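Local coordinates for protein soluble lytic murein transglycosylase (Escherichia coli, PDB 1QTE) that degrades murein, cleaving MurNAc–GlcNAc glycosidic bonds exolytically from the ends of peptidoglycan chains and leaving a 1,6-anhydro bond in the MurNAc residue, at residues 448-453 with 479-484; 492-497 with 525-530; 551-556 with 582-587. All coordinates share one frame; numbering follows the deposited sequence. Where two conformers were deposited one is given.

Contact 1: 448-453 with 479-484; sequences RFPLAY and SAWNPK. With DAL (D-alanine), chain Q; SO4 (sulfate ion), chain C.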
loop_
_atom_site.group_PDB
_atom_site.type_symbol
_atom_site.label_atom_id
_atom_site.label_comp_id
_atom_site.label_asym_id
_atom_site.label_seq_id
_atom_site.Cartn_x
_atom_site.Cartn_y
_atom_site.Cartn_z
ATOM N N ARG A 448 15.080 -1.356 13.029
ATOM C CA ARG A 448 14.074 -1.793 12.066
ATOM C C ARG A 448 13.239 -2.945 12.606
ATOM O O ARG A 448 12.080 -3.099 12.231
ATOM C CB ARG A 448 14.726 -2.255 10.751
ATOM C CG ARG A 448 15.446 -1.169 9.942
ATOM C CD ARG A 448 15.868 -1.693 8.556
ATOM N NE ARG A 448 14.708 -2.114 7.781
ATOM C CZ ARG A 448 14.680 -3.146 6.941
ATOM N NH1 ARG A 448 15.777 -3.847 6.677
ATOM N NH2 ARG A 448 13.551 -3.442 6.316
ATOM N N PHE A 449 13.832 -3.759 13.477
ATOM C CA PHE A 449 13.138 -4.920 14.026
ATOM C C PHE A 449 13.225 -4.996 15.548
ATOM O O PHE A 449 13.818 -5.926 16.117
ATOM C CB PHE A 449 13.690 -6.186 13.359
ATOM C CG PHE A 449 13.577 -6.161 11.857
ATOM C CD1 PHE A 449 12.357 -6.440 11.237
ATOM C CD2 PHE A 449 14.649 -5.750 11.067
ATOM C CE1 PHE A 449 12.207 -6.296 9.863
ATOM C CE2 PHE A 449 14.509 -5.604 9.688
ATOM C CZ PHE A 449 13.281 -5.875 9.087
ATOM N N PRO A 450 12.597 -4.027 16.234
ATOM C CA PRO A 450 12.616 -3.996 17.697
ATOM C C PRO A 450 11.820 -5.137 18.323
ATOM O O PRO A 450 10.861 -5.640 17.732
ATOM C CB PRO A 450 12.001 -2.636 18.012
ATOM C CG PRO A 450 11.033 -2.418 16.895
ATOM C CD PRO A 450 11.797 -2.913 15.682
ATOM N N LEU A 451 12.253 -5.578 19.499
ATOM C CA LEU A 451 11.570 -6.652 20.212
ATOM C C LEU A 451 10.324 -6.096 20.913
ATOM O O LEU A 451 10.221 -6.118 22.142
ATOM C CB LEU A 451 12.519 -7.295 21.223
ATOM C CG LEU A 451 13.673 -8.081 20.602
ATOM C CD1 LEU A 451 14.575 -8.624 21.693
ATOM C CD2 LEU A 451 13.114 -9.217 19.758
ATOM N N ALA A 452 9.355 -5.672 20.107
ATOM C CA ALA A 452 8.123 -5.079 20.594
ATOM C C ALA A 452 7.131 -6.026 21.257
ATOM O O ALA A 452 6.851 -7.114 20.744
ATOM C CB ALA A 452 7.448 -4.317 19.469
ATOM N N TYR A 453 6.604 -5.586 22.398
ATOM C CA TYR A 453 5.625 -6.338 23.167
ATOM C C TYR A 453 6.161 -7.734 23.447
ATOM O O TYR A 453 5.425 -8.715 23.390
ATOM C CB TYR A 453 4.312 -6.429 22.381
ATOM C CG TYR A 453 3.762 -5.071 21.988
ATOM C CD1 TYR A 453 2.987 -4.329 22.880
ATOM C CD2 TYR A 453 4.021 -4.531 20.724
ATOM C CE1 TYR A 453 2.481 -3.080 22.527
ATOM C CE2 TYR A 453 3.521 -3.288 20.360
ATOM C CZ TYR A 453 2.750 -2.568 21.268
ATOM O OH TYR A 453 2.231 -1.344 20.913
ATOM N N SER A 479 1.761 -4.535 10.737
ATOM C CA SER A 479 1.553 -3.184 11.264
ATOM C C SER A 479 2.760 -2.283 11.473
ATOM O O SER A 479 2.586 -1.130 11.877
ATOM C CB SER A 479 0.869 -3.308 12.619
ATOM O OG SER A 479 1.739 -3.969 13.531
ATOM N N ALA A 480 3.964 -2.789 11.225
ATOM C CA ALA A 480 5.175 -2.005 11.474
ATOM C C ALA A 480 5.150 -1.530 12.944
ATOM O O ALA A 480 5.661 -0.461 13.284
ATOM C CB ALA A 480 5.276 -0.828 10.507
ATOM N N TRP A 481 4.539 -2.359 13.794
ATOM C CA TRP A 481 4.401 -2.145 15.241
ATOM C C TRP A 481 3.455 -1.053 15.759
ATOM O O TRP A 481 3.492 -0.720 16.943
ATOM C CB TRP A 481 5.779 -2.031 15.911
ATOM C CG TRP A 481 6.590 -3.309 15.813
ATOM C CD1 TRP A 481 7.826 -3.457 15.240
ATOM C CD2 TRP A 481 6.195 -4.610 16.257
ATOM N NE1 TRP A 481 8.217 -4.771 15.301
ATOM C CE2 TRP A 481 7.239 -5.503 15.919
ATOM C CE3 TRP A 481 5.058 -5.113 16.908
ATOM C CZ2 TRP A 481 7.182 -6.870 16.208
ATOM C CZ3 TRP A 481 5.001 -6.470 17.195
ATOM C CH2 TRP A 481 6.062 -7.335 16.843
ATOM N N ASN A 482 2.613 -0.498 14.892
ATOM C CA ASN A 482 1.649 0.508 15.329
ATOM C C ASN A 482 0.380 -0.260 15.725
ATOM O O ASN A 482 -0.323 -0.790 14.863
ATOM C CB ASN A 482 1.341 1.500 14.199
ATOM C CG ASN A 482 0.268 2.508 14.583
ATOM O OD1 ASN A 482 -0.311 2.438 15.668
ATOM N ND2 ASN A 482 -0.003 3.445 13.692
ATOM N N PRO A 483 0.049 -0.294 17.033
ATOM C CA PRO A 483 -1.140 -1.014 17.503
ATOM C C PRO A 483 -2.495 -0.399 17.159
ATOM O O PRO A 483 -3.535 -1.042 17.339
ATOM C CB PRO A 483 -0.932 -1.057 19.017
ATOM C CG PRO A 483 -0.250 0.265 19.300
ATOM C CD PRO A 483 0.734 0.399 18.147
ATOM N N LYS A 484 -2.480 0.830 16.653
ATOM C CA LYS A 484 -3.716 1.550 16.341
ATOM C C LYS A 484 -4.012 1.687 14.858
ATOM O O LYS A 484 -4.995 2.319 14.474
ATOM C CB LYS A 484 -3.650 2.951 16.970
ATOM C CG LYS A 484 -3.235 2.955 18.437
ATOM C CD LYS A 484 -4.202 2.167 19.310
ATOM C CE LYS A 484 -3.724 2.151 20.758
ATOM N NZ LYS A 484 -4.593 1.310 21.624
HETATM N N DAL Q . 8.571 -1.109 4.159
HETATM C CA DAL Q . 9.881 -1.573 4.610
HETATM C CB DAL Q . 10.340 -2.750 3.750
HETATM C C DAL Q . 9.887 -1.959 6.083
HETATM O O DAL Q . 10.983 -1.952 6.678
HETATM O OXT DAL Q . 8.803 -2.257 6.621
HETATM S S SO4 C . 14.767 -6.803 4.207
HETATM O O1 SO4 C . 14.410 -8.235 4.297
HETATM O O2 SO4 C . 15.831 -6.482 5.183
HETATM O O3 SO4 C . 15.251 -6.533 2.838
HETATM O O4 SO4 C . 13.588 -5.952 4.478
HETATM O O HOH W 1 4.741 0.083 19.287
#
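The indole of W481 takes A452 on its face and P450 and Y453 along its flanks. A452 CB stands 3.6 Å from the centroid of the six-membered ring and 18° off the ring normal, which meets the geometry of a CH-pi contact. Toward the five-membered ring, P450 CG comes to W481 CD1 at 3.8 Å. W481 CG is anti to its carbonyl carbon (chi1 -64°), and this torsion sends the indole under the 450-453 chain, which is kinked by an inverse gamma turn at L451. No hydrogen bond joins the two segments. Instead, Y598 OH is bonded both to W481 NE1 and to P450 O, so a third party satisfies the buried indole nitrogen.

Packing is looser toward the partly exposed Y453, where W481 CE3 lies near the plane of the tyrosine ring and no closer than 4.0 Å to its CD2. A water that donates to W481 O (2.8 Å) makes only a weak, long bond to the phenol oxygen; locally, Y453 OH touches P483 CG at 3.4 Å. A480 and W481 form the corner of a type I' turn, S479 to N482; after it N482 OD1 accepts from K484 N in an Asx turn.

R448 points away from the tryptophan. Its NH2 donates to D-alanine O (3.0 Å) and to sulfate O4 (3.1 Å), and its NH1 to sulfate O2 (3.0 Å), a two-pronged grip on an ion probably from the crystallisation liquor; F449 CE2 lies over one guanidinium face. The W481 side chain lies about 8 Å from that of E478, the predicted active-site residue; an arginine reaching a bound D-alanine is consistent with the peptide side of a lytic transglycosylase groove.

Contact 2: 492-497 with 525-530; sequences SGLMQI and TNINIG. With NAG (2-acetamido-2-deoxy-beta-D-glucopyranose), chain B.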
loop_
_atom_site.group_PDB
_atom_site.type_symbol
_atom_site.label_atom_id
_atom_site.label_comp_id
_atom_site.label_asym_id
_atom_site.label_seq_id
_atom_site.Cartn_x
_atom_site.Cartn_y
_atom_site.Cartn_z
ATOM N N SER A 492 -7.338 -4.589 11.506
ATOM C CA SER A 492 -6.948 -3.805 12.674
ATOM C C SER A 492 -5.787 -4.255 13.556
ATOM O O SER A 492 -5.624 -5.443 13.853
ATOM C CB SER A 492 -8.164 -3.617 13.586
ATOM O OG SER A 492 -9.250 -3.025 12.901
ATOM N N GLY A 493 -5.068 -3.257 14.070
ATOM C CA GLY A 493 -3.987 -3.499 15.013
ATOM C C GLY A 493 -2.708 -4.180 14.584
ATOM O O GLY A 493 -2.427 -4.329 13.393
ATOM N N LEU A 494 -1.941 -4.592 15.594
ATOM C CA LEU A 494 -0.638 -5.222 15.421
ATOM C C LEU A 494 -0.579 -6.347 14.410
ATOM O O LEU A 494 0.368 -6.430 13.636
ATOM C CB LEU A 494 -0.110 -5.735 16.765
ATOM C CG LEU A 494 0.153 -4.665 17.835
ATOM C CD1 LEU A 494 0.529 -5.335 19.164
ATOM C CD2 LEU A 494 1.256 -3.737 17.374
ATOM N N MET A 495 -1.584 -7.217 14.433
ATOM C CA MET A 495 -1.619 -8.347 13.518
ATOM C C MET A 495 -2.645 -8.191 12.393
ATOM O O MET A 495 -2.942 -9.142 11.667
ATOM C CB MET A 495 -1.776 -9.655 14.311
ATOM C CG MET A 495 -0.635 -9.841 15.312
ATOM S SD MET A 495 -0.552 -11.411 16.212
ATOM C CE MET A 495 0.040 -12.501 14.898
ATOM N N GLN A 496 -3.153 -6.963 12.239
ATOM C CA GLN A 496 -4.096 -6.634 11.174
ATOM C C GLN A 496 -5.205 -7.667 11.019
ATOM O O GLN A 496 -5.344 -8.314 9.979
ATOM C CB GLN A 496 -3.322 -6.441 9.868
ATOM C CG GLN A 496 -2.513 -5.136 9.861
ATOM C CD GLN A 496 -3.411 -3.915 9.766
ATOM O OE1 GLN A 496 -3.860 -3.549 8.685
ATOM N NE2 GLN A 496 -3.703 -3.298 10.906
ATOM N N ILE A 497 -6.005 -7.783 12.071
ATOM C CA ILE A 497 -7.101 -8.738 12.115
ATOM C C ILE A 497 -8.398 -8.140 11.584
ATOM O O ILE A 497 -8.778 -7.042 11.968
ATOM C CB ILE A 497 -7.321 -9.229 13.571
ATOM C CG1 ILE A 497 -5.994 -9.758 14.145
ATOM C CG2 ILE A 497 -8.376 -10.356 13.608
ATOM C CD1 ILE A 497 -6.029 -10.040 15.645
ATOM N N THR A 525 -5.201 -7.829 23.448
ATOM C CA THR A 525 -6.356 -8.454 22.799
ATOM C C THR A 525 -5.995 -8.869 21.372
ATOM O O THR A 525 -6.314 -9.976 20.939
ATOM C CB THR A 525 -7.567 -7.478 22.730
ATOM O OG1 THR A 525 -7.923 -7.055 24.050
ATOM C CG2 THR A 525 -8.776 -8.159 22.080
ATOM N N ASN A 526 -5.327 -7.969 20.656
ATOM C CA ASN A 526 -4.919 -8.222 19.277
ATOM C C ASN A 526 -3.957 -9.415 19.206
ATOM O O ASN A 526 -4.151 -10.337 18.421
ATOM C CB ASN A 526 -4.266 -6.970 18.685
ATOM C CG ASN A 526 -4.044 -7.086 17.197
ATOM O OD1 ASN A 526 -3.098 -7.732 16.753
ATOM N ND2 ASN A 526 -4.925 -6.468 16.416
ATOM N N ILE A 527 -2.929 -9.399 20.046
ATOM C CA ILE A 527 -1.945 -10.486 20.092
ATOM C C ILE A 527 -2.590 -11.827 20.484
ATOM O O ILE A 527 -2.252 -12.875 19.941
ATOM C CB ILE A 527 -0.785 -10.108 21.050
ATOM C CG1 ILE A 527 0.035 -8.982 20.413
ATOM C CG2 ILE A 527 0.118 -11.319 21.348
ATOM C CD1 ILE A 527 1.040 -8.334 21.350
ATOM N N ASN A 528 -3.544 -11.783 21.401
ATOM C CA ASN A 528 -4.254 -12.988 21.844
ATOM C C ASN A 528 -5.001 -13.620 20.652
ATOM O O ASN A 528 -4.781 -14.779 20.306
ATOM C CB ASN A 528 -5.245 -12.596 22.960
ATOM C CG ASN A 528 -6.077 -13.774 23.490
ATOM O OD1 ASN A 528 -5.754 -14.939 23.286
ATOM N ND2 ASN A 528 -7.154 -13.449 24.188
ATOM N N ILE A 529 -5.838 -12.826 19.989
ATOM C CA ILE A 529 -6.629 -13.328 18.866
ATOM C C ILE A 529 -5.780 -13.638 17.635
ATOM O O ILE A 529 -5.997 -14.653 16.955
ATOM C CB ILE A 529 -7.773 -12.341 18.531
ATOM C CG1 ILE A 529 -8.680 -12.185 19.762
ATOM C CG2 ILE A 529 -8.570 -12.831 17.319
ATOM C CD1 ILE A 529 -9.837 -11.207 19.581
ATOM N N GLY A 530 -4.790 -12.782 17.384
ATOM C CA GLY A 530 -3.898 -12.967 16.249
ATOM C C GLY A 530 -3.034 -14.210 16.348
ATOM O O GLY A 530 -2.911 -14.958 15.365
HETATM C C1 NAG B . 0.438 -4.037 5.234
HETATM C C2 NAG B . -1.049 -3.886 5.608
HETATM C C3 NAG B . -1.713 -5.237 6.019
HETATM C C4 NAG B . -1.435 -6.290 4.909
HETATM C C5 NAG B . 0.102 -6.337 4.544
HETATM C C6 NAG B . 0.248 -7.178 3.270
HETATM C C7 NAG B . -1.677 -1.743 6.687
HETATM C C8 NAG B . -1.599 -0.965 8.003
HETATM N N2 NAG B . -1.123 -2.952 6.712
HETATM O O3 NAG B . -3.124 -5.046 6.214
HETATM O O4 NAG B . -1.879 -7.602 5.272
HETATM O O5 NAG B . 0.579 -5.035 4.209
HETATM O O6 NAG B . 1.607 -7.209 2.873
HETATM O O7 NAG B . -2.223 -1.275 5.687
#
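M495 meets N526 first through its backbone: M495 N donates to N526 OD1 at 2.8 Å, the donor tilted 26° from the carbonyl plane. The side chain then runs along the face of helix 523-540. M495 CB stays against the same oxygen, 3.4 Å from N526 OD1, and CG follows at 3.5 Å. Farther out, SD reaches the backbone of G530, 3.7 Å from its CA, where no side chain intervenes. A bend at chi3 (74°) turns the terminal CE toward the G530 carbonyl, 3.8 Å from its C. One thioether chain thus passes from a polar amide to bare helix backbone.

The amide of N526 has a second arm. ND2 donates to S492 O at 2.8 Å, with that oxygen close to the amide plane, and also to L520 O. S492 O receives I497 N as well, the two donors arriving from opposite faces of its plane. Q496 and I497 both face S492, a G1 bulge that shares Q496 with the type I turn G493 to Q496. Beside this grip the I497 CD1 methyl packs against the helix backbone at N526 O (3.4 Å), and an apolar contact joins L494 CD1 to I527 CD1 at 3.7 Å.

The turn belongs to the Gly-Leu-Met-Gln motif familiar in Slt-type transglycosylases. Q496, pointing away from the helix, gives its OE1 to the O3 hydroxyl of the bound NAG, while Q496 NE2 donates to G493 O almost straight (176°) and on a lone pair. This bond fixes which end of the amide faces the sugar. N526 grips the turn by both ends of its amide, which probably helps hold the G493 carbonyl where it can orient Q496 as an acceptor for the sugar.

Contact 3: 551-556 with 582-587; sequences AYNAGP and SETRGY. With NAG (2-acetamido-2-deoxy-beta-D-glucopyranose), chain B.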
loop_
_atom_site.group_PDB
_atom_site.type_symbol
_atom_site.label_atom_id
_atom_site.label_comp_id
_atom_site.label_asym_id
_atom_site.label_seq_id
_atom_site.Cartn_x
_atom_site.Cartn_y
_atom_site.Cartn_z
ATOM N N ALA A 551 -1.324 -18.465 4.082
ATOM C CA ALA A 551 -2.713 -18.640 4.534
ATOM C C ALA A 551 -3.206 -17.450 5.361
ATOM O O ALA A 551 -4.357 -17.036 5.239
ATOM C CB ALA A 551 -2.854 -19.927 5.338
ATOM N N TYR A 552 -2.325 -16.886 6.185
ATOM C CA TYR A 552 -2.690 -15.739 7.010
ATOM C C TYR A 552 -3.034 -14.552 6.109
ATOM O O TYR A 552 -3.992 -13.827 6.363
ATOM C CB TYR A 552 -1.542 -15.371 7.959
ATOM C CG TYR A 552 -1.951 -14.442 9.094
ATOM C CD1 TYR A 552 -1.925 -13.054 8.937
ATOM C CD2 TYR A 552 -2.387 -14.960 10.318
ATOM C CE1 TYR A 552 -2.332 -12.203 9.973
ATOM C CE2 TYR A 552 -2.790 -14.126 11.356
ATOM C CZ TYR A 552 -2.763 -12.748 11.179
ATOM O OH TYR A 552 -3.171 -11.930 12.206
ATOM N N ASN A 553 -2.293 -14.405 5.016
ATOM C CA ASN A 553 -2.503 -13.302 4.080
ATOM C C ASN A 553 -3.599 -13.522 3.023
ATOM O O ASN A 553 -4.442 -12.647 2.808
ATOM C CB ASN A 553 -1.171 -12.954 3.394
ATOM C CG ASN A 553 -1.281 -11.767 2.440
ATOM O OD1 ASN A 553 -1.191 -11.929 1.230
ATOM N ND2 ASN A 553 -1.477 -10.569 2.991
ATOM N N ALA A 554 -3.593 -14.687 2.383
ATOM C CA ALA A 554 -4.554 -14.992 1.314
ATOM C C ALA A 554 -5.679 -15.962 1.671
ATOM O O ALA A 554 -6.589 -16.187 0.865
ATOM C CB ALA A 554 -3.802 -15.511 0.083
ATOM N N GLY A 555 -5.608 -16.551 2.858
ATOM C CA GLY A 555 -6.635 -17.503 3.271
ATOM C C GLY A 555 -6.261 -18.949 2.966
ATOM O O GLY A 555 -5.592 -19.224 1.958
ATOM N N PRO A 556 -6.664 -19.900 3.832
ATOM C CA PRO A 556 -6.393 -21.335 3.693
ATOM C C PRO A 556 -6.794 -21.932 2.340
ATOM O O PRO A 556 -6.076 -22.766 1.806
ATOM C CB PRO A 556 -7.218 -21.953 4.827
ATOM C CG PRO A 556 -7.200 -20.897 5.872
ATOM C CD PRO A 556 -7.399 -19.623 5.079
ATOM N N SER A 582 1.086 -11.381 -6.209
ATOM C CA SER A 582 2.290 -10.616 -5.882
ATOM C C SER A 582 2.319 -10.162 -4.416
ATOM O O SER A 582 3.382 -10.161 -3.798
ATOM C CB SER A 582 2.438 -9.413 -6.818
ATOM O OG SER A 582 1.287 -8.596 -6.778
ATOM N N GLU A 583 1.171 -9.760 -3.868
ATOM C CA GLU A 583 1.107 -9.331 -2.465
ATOM C C GLU A 583 1.510 -10.471 -1.526
ATOM O O GLU A 583 2.327 -10.286 -0.627
ATOM C CB GLU A 583 -0.307 -8.860 -2.079
ATOM C CG GLU A 583 -0.445 -8.506 -0.583
ATOM C CD GLU A 583 -1.883 -8.196 -0.143
ATOM O OE1 GLU A 583 -2.707 -7.799 -0.997
ATOM O OE2 GLU A 583 -2.189 -8.348 1.065
ATOM N N THR A 584 0.925 -11.645 -1.741
ATOM C CA THR A 584 1.210 -12.809 -0.899
ATOM C C THR A 584 2.645 -13.304 -1.072
ATOM O O THR A 584 3.289 -13.716 -0.107
ATOM C CB THR A 584 0.208 -13.951 -1.174
ATOM O OG1 THR A 584 -1.123 -13.430 -1.114
ATOM C CG2 THR A 584 0.342 -15.049 -0.126
ATOM N N ARG A 585 3.144 -13.261 -2.302
ATOM C CA ARG A 585 4.511 -13.691 -2.580
ATOM C C ARG A 585 5.496 -12.779 -1.821
ATOM O O ARG A 585 6.424 -13.261 -1.170
ATOM C CB ARG A 585 4.779 -13.659 -4.090
ATOM C CG ARG A 585 6.151 -14.191 -4.507
ATOM C CD ARG A 585 6.290 -14.271 -6.021
ATOM N NE ARG A 585 6.222 -12.970 -6.679
ATOM C CZ ARG A 585 5.263 -12.611 -7.529
ATOM N NH1 ARG A 585 4.272 -13.443 -7.812
ATOM N NH2 ARG A 585 5.290 -11.413 -8.099
ATOM N N GLY A 586 5.269 -11.469 -1.889
ATOM C CA GLY A 586 6.133 -10.522 -1.193
ATOM C C GLY A 586 5.990 -10.641 0.316
ATOM O O GLY A 586 6.969 -10.516 1.067
ATOM N N TYR A 587 4.763 -10.912 0.757
ATOM C CA TYR A 587 4.449 -11.070 2.180
ATOM C C TYR A 587 5.236 -12.250 2.756
ATOM O O TYR A 587 5.875 -12.127 3.795
ATOM C CB TYR A 587 2.943 -11.298 2.347
ATOM C CG TYR A 587 2.446 -11.444 3.776
ATOM C CD1 TYR A 587 2.486 -12.677 4.427
ATOM C CD2 TYR A 587 1.893 -10.360 4.455
ATOM C CE1 TYR A 587 1.981 -12.830 5.725
ATOM C CE2 TYR A 587 1.383 -10.497 5.759
ATOM C CZ TYR A 587 1.431 -11.734 6.381
ATOM O OH TYR A 587 0.926 -11.892 7.648
HETATM C C1 NAG B . 0.438 -4.037 5.234
HETATM C C2 NAG B . -1.049 -3.886 5.608
HETATM C C3 NAG B . -1.713 -5.237 6.019
HETATM C C4 NAG B . -1.435 -6.290 4.909
HETATM C C5 NAG B . 0.102 -6.337 4.544
HETATM C C6 NAG B . 0.248 -7.178 3.270
HETATM C C7 NAG B . -1.677 -1.743 6.687
HETATM C C8 NAG B . -1.599 -0.965 8.003
HETATM N N2 NAG B . -1.123 -2.952 6.712
HETATM O O3 NAG B . -3.124 -5.046 6.214
HETATM O O4 NAG B . -1.879 -7.602 5.272
HETATM O O5 NAG B . 0.579 -5.035 4.209
HETATM O O6 NAG B . 1.607 -7.209 2.873
HETATM O O7 NAG B . -2.223 -1.275 5.687
#
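Over one face of the Y587 ring lies N553, its CB 3.8 Å from the centroid and 10° off the ring normal. The amide beyond is stacked on the ring, the two planes 20° apart, with N553 ND2 above the CD2 side. At the ring's edge, in its plane, O6 of the bound NAG sits 3.5 Å from Y587 CD2. The Y552 ring is approached obliquely, neither over a face nor at an edge: Y587 OH comes to 3.3 Å from Y552 CD1. That phenol oxygen is hydrogen-bonded to E478 OE2, the predicted active-site carboxylate, while Y552 OH bonds to M495 O.

N553 reaches across because its CG is anti to the backbone N (chi1 -177°), which carries the amide to the first turn of helix 582-601. There each end finds a partner on successive residues. T584 OG1 donates to N553 OD1 at 2.8 Å, in the carbonyl plane. N553 ND2 donates to E583 OE2 at 3.0 Å, in its own amide plane but meeting the carboxylate on the anti side and out of plane. With opposite ends thus engaged and an aromatic face against it, the amide's rotation is well defined.

N553 is part of the Ala-Tyr-Asn-Ala-Gly sequence recognisable in Slt-type transglycosylases, at the C-terminal end of helix 545-554. G555, with positive phi, ends that helix, its N bonding to A551 O, and takes the N-cap position of the next.

A554 CB packs against T584 OG1 at 3.6 Å on the side remote from the sugar. E583 is solvent-exposed, its extended chain running out to the NAG, where OE2 lies 3.5 Å from C6; N553 ND2, 3.8 Å from NAG O4, borders the same sugar.

Overall arrangement
From the N terminus, contact 1 closes first, returning the chain at 479-484 to 448-453 after helices 454-461 and 468-479. Contact 2 then closes a loop around helix 499-509, tying the 492-497 turn to helix 523-540. Contact 3 comes last, bringing helix 582-601 back to the end of helix 545-554 across helices 556-566 and 572-578. The three follow in series; none nests in or crosses another. Contacts 1 and 2 touch through S479 OG and L494 O (2.8 Å), contacts 2 and 3 also touch, whereas contacts 1 and 3 stay about 8 Å apart at nearest atoms. Contacts 2 and 3 both border the NAG, which also bonds to E478.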